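PDB 3RLK: A1 protein from Enterobacteria phage Qbeta, which is the read-through extension form of the phage coat protein, a minor structural component of the virion that is probably needed for infection of the host cell. Local coordinates for residues K46-P49 with W50-N54. Numbering follows the deposited sequence.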
loop_
_atom_site.group_PDB
_atom_site.type_symbol
_atom_site.label_atom_id
_atom_site.label_comp_id
_atom_site.label_asym_id
_atom_site.label_seq_id
_atom_site.Cartn_x
_atom_site.Cartn_y
_atom_site.Cartn_z
ATOM N N LYS A 46 22.999 -12.915 -7.163
ATOM C CA LYS A 46 23.232 -11.972 -8.282
ATOM C C LYS A 46 22.005 -11.615 -9.123
ATOM O O LYS A 46 21.849 -10.471 -9.584
ATOM C CB LYS A 46 24.356 -12.514 -9.168
ATOM C CG LYS A 46 25.775 -12.343 -8.578
ATOM C CD LYS A 46 26.784 -13.115 -9.442
ATOM C CE LYS A 46 26.387 -13.151 -10.919
ATOM N NZ LYS A 46 26.616 -11.885 -11.682
ATOM N N ASN A 47 21.146 -12.594 -9.361
ATOM C CA ASN A 47 19.905 -12.368 -10.107
ATOM C C ASN A 47 18.715 -11.896 -9.249
ATOM O O ASN A 47 17.741 -11.331 -9.758
ATOM C CB ASN A 47 19.533 -13.645 -10.851
ATOM C CG ASN A 47 20.287 -13.783 -12.174
ATOM O OD1 ASN A 47 20.342 -14.864 -12.765
ATOM N ND2 ASN A 47 20.834 -12.671 -12.668
ATOM N N ARG A 48 18.810 -12.137 -7.955
ATOM C CA ARG A 48 17.775 -11.665 -7.024
ATOM C C ARG A 48 18.413 -10.837 -5.899
ATOM O O ARG A 48 18.840 -11.383 -4.883
ATOM C CB ARG A 48 16.910 -12.798 -6.444
ATOM C CG ARG A 48 15.574 -12.303 -5.837
ATOM C CD ARG A 48 15.225 -12.779 -4.377
ATOM N NE ARG A 48 15.508 -14.143 -4.216
ATOM C CZ ARG A 48 16.398 -14.707 -3.417
ATOM N NH1 ARG A 48 17.127 -14.110 -2.456
ATOM N NH2 ARG A 48 16.479 -15.976 -3.581
ATOM N N PRO A 49 18.499 -9.516 -6.097
ATOM C CA PRO A 49 19.368 -8.692 -5.260
ATOM C C PRO A 49 18.725 -8.350 -3.910
ATOM O O PRO A 49 19.124 -7.388 -3.298
ATOM C CB PRO A 49 19.640 -7.430 -6.143
ATOM C CG PRO A 49 18.480 -7.385 -7.089
ATOM C CD PRO A 49 18.112 -8.833 -7.351
ATOM N N TRP A 50 17.761 -9.146 -3.463
ATOM C CA TRP A 50 17.078 -8.885 -2.162
ATOM C C TRP A 50 16.998 -10.205 -1.383
ATOM O O TRP A 50 16.907 -11.245 -1.998
ATOM C CB TRP A 50 15.675 -8.263 -2.366
ATOM C CG TRP A 50 14.747 -9.016 -3.273
ATOM C CD1 TRP A 50 13.927 -10.026 -2.928
ATOM C CD2 TRP A 50 14.542 -8.779 -4.661
ATOM N NE1 TRP A 50 13.231 -10.459 -4.003
ATOM C CE2 TRP A 50 13.583 -9.710 -5.093
ATOM C CE3 TRP A 50 15.076 -7.857 -5.586
ATOM C CZ2 TRP A 50 13.135 -9.770 -6.425
ATOM C CZ3 TRP A 50 14.661 -7.938 -6.928
ATOM C CH2 TRP A 50 13.703 -8.888 -7.325
ATOM N N PRO A 51 16.994 -10.147 -0.029
ATOM C CA PRO A 51 16.880 -11.408 0.665
ATOM C C PRO A 51 15.482 -11.965 0.529
ATOM O O PRO A 51 14.533 -11.248 0.152
ATOM C CB PRO A 51 17.114 -11.044 2.131
ATOM C CG PRO A 51 17.473 -9.567 2.207
ATOM C CD PRO A 51 17.114 -8.974 0.867
ATOM N N ILE A 52 15.289 -13.195 0.951
ATOM C CA ILE A 52 13.920 -13.651 1.259
ATOM C C ILE A 52 13.911 -13.806 2.754
ATOM O O ILE A 52 14.831 -14.429 3.341
ATOM C CB ILE A 52 13.507 -14.968 0.527
ATOM C CG1 ILE A 52 13.583 -14.741 -0.988
ATOM C CG2 ILE A 52 12.127 -15.422 0.959
ATOM C CD1 ILE A 52 13.275 -15.950 -1.851
ATOM N N TYR A 53 12.862 -13.292 3.355
ATOM C CA TYR A 53 12.669 -13.401 4.800
ATOM C C TYR A 53 11.690 -14.522 5.148
ATOM O O TYR A 53 10.861 -14.995 4.340
ATOM C CB TYR A 53 12.134 -12.079 5.372
ATOM C CG TYR A 53 13.110 -10.933 5.210
ATOM C CD1 TYR A 53 13.970 -10.584 6.237
ATOM C CD2 TYR A 53 13.140 -10.166 4.020
ATOM C CE1 TYR A 53 14.894 -9.524 6.093
ATOM C CE2 TYR A 53 14.038 -9.113 3.868
ATOM C CZ TYR A 53 14.908 -8.797 4.921
ATOM O OH TYR A 53 15.814 -7.758 4.789
ATOM N N ASN A 54 11.802 -14.942 6.388
ATOM C CA ASN A 54 10.788 -15.770 6.982
ATOM C C ASN A 54 9.746 -14.829 7.545
ATOM O O ASN A 54 10.068 -13.969 8.385
ATOM C CB ASN A 54 11.425 -16.556 8.123
ATOM C CG ASN A 54 12.203 -17.794 7.647
ATOM O OD1 ASN A 54 11.772 -18.525 6.763
ATOM N ND2 ASN A 54 13.322 -18.050 8.276
#
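Between Arg48 and Trp50 the chain turns at Pro49, then runs extended through Pro51 into strand 52-58, so that the side chains of Arg48, Trp50 and Ile52 gather at the end of the hairpin loop that joins strand 40-42 to its antiparallel partner, strand 52-58. The aliphatic part of Arg48 lies across one face of the Trp50 indole, the two side chains crossing at about a right angle. CD of Arg48 sits 3.4 Å from the centroid of the five-membered ring of Trp50, a CH-pi contact, and CG of Arg48 comes to 3.4 Å from CE2 of Trp50. With chi1 of Trp50 at 54°, its CG falls between the backbone N and the carbonyl carbon, which swings the indole back over the residues before it. There CD of Pro49 also meets CZ3 of Trp50 at 3.6 Å, the two side chains lying alongside each other.

Bends at chi2 and chi3 carry the arginine across the indole and then off it, its guanidinium plane tilted 55° from the ring. NH1 of Arg48 donates to O of Trp50 at 2.9 Å in an almost straight bond (177°), lying in both the guanidinium and the carbonyl planes. CD1 of Ile52 rests over one guanidinium face, 3.6 Å from NH2 of Arg48.

Outside this corner, NH1 also bonds to the carbonyl of Pro43, and NH2 forms a salt bridge with Glu42. NE1 of Trp50 donates to Glu119 on strand 117-121, while the indole touches Met110 and Arg111 of helix 107-112. Two carbonyls and a carboxylate thus fix the guanidinium's rotation, and their negative character would be expected to stabilise its charge. Through this one arginine, polar bonds and apolar packing together tie the two ends of the hairpin loop to each other.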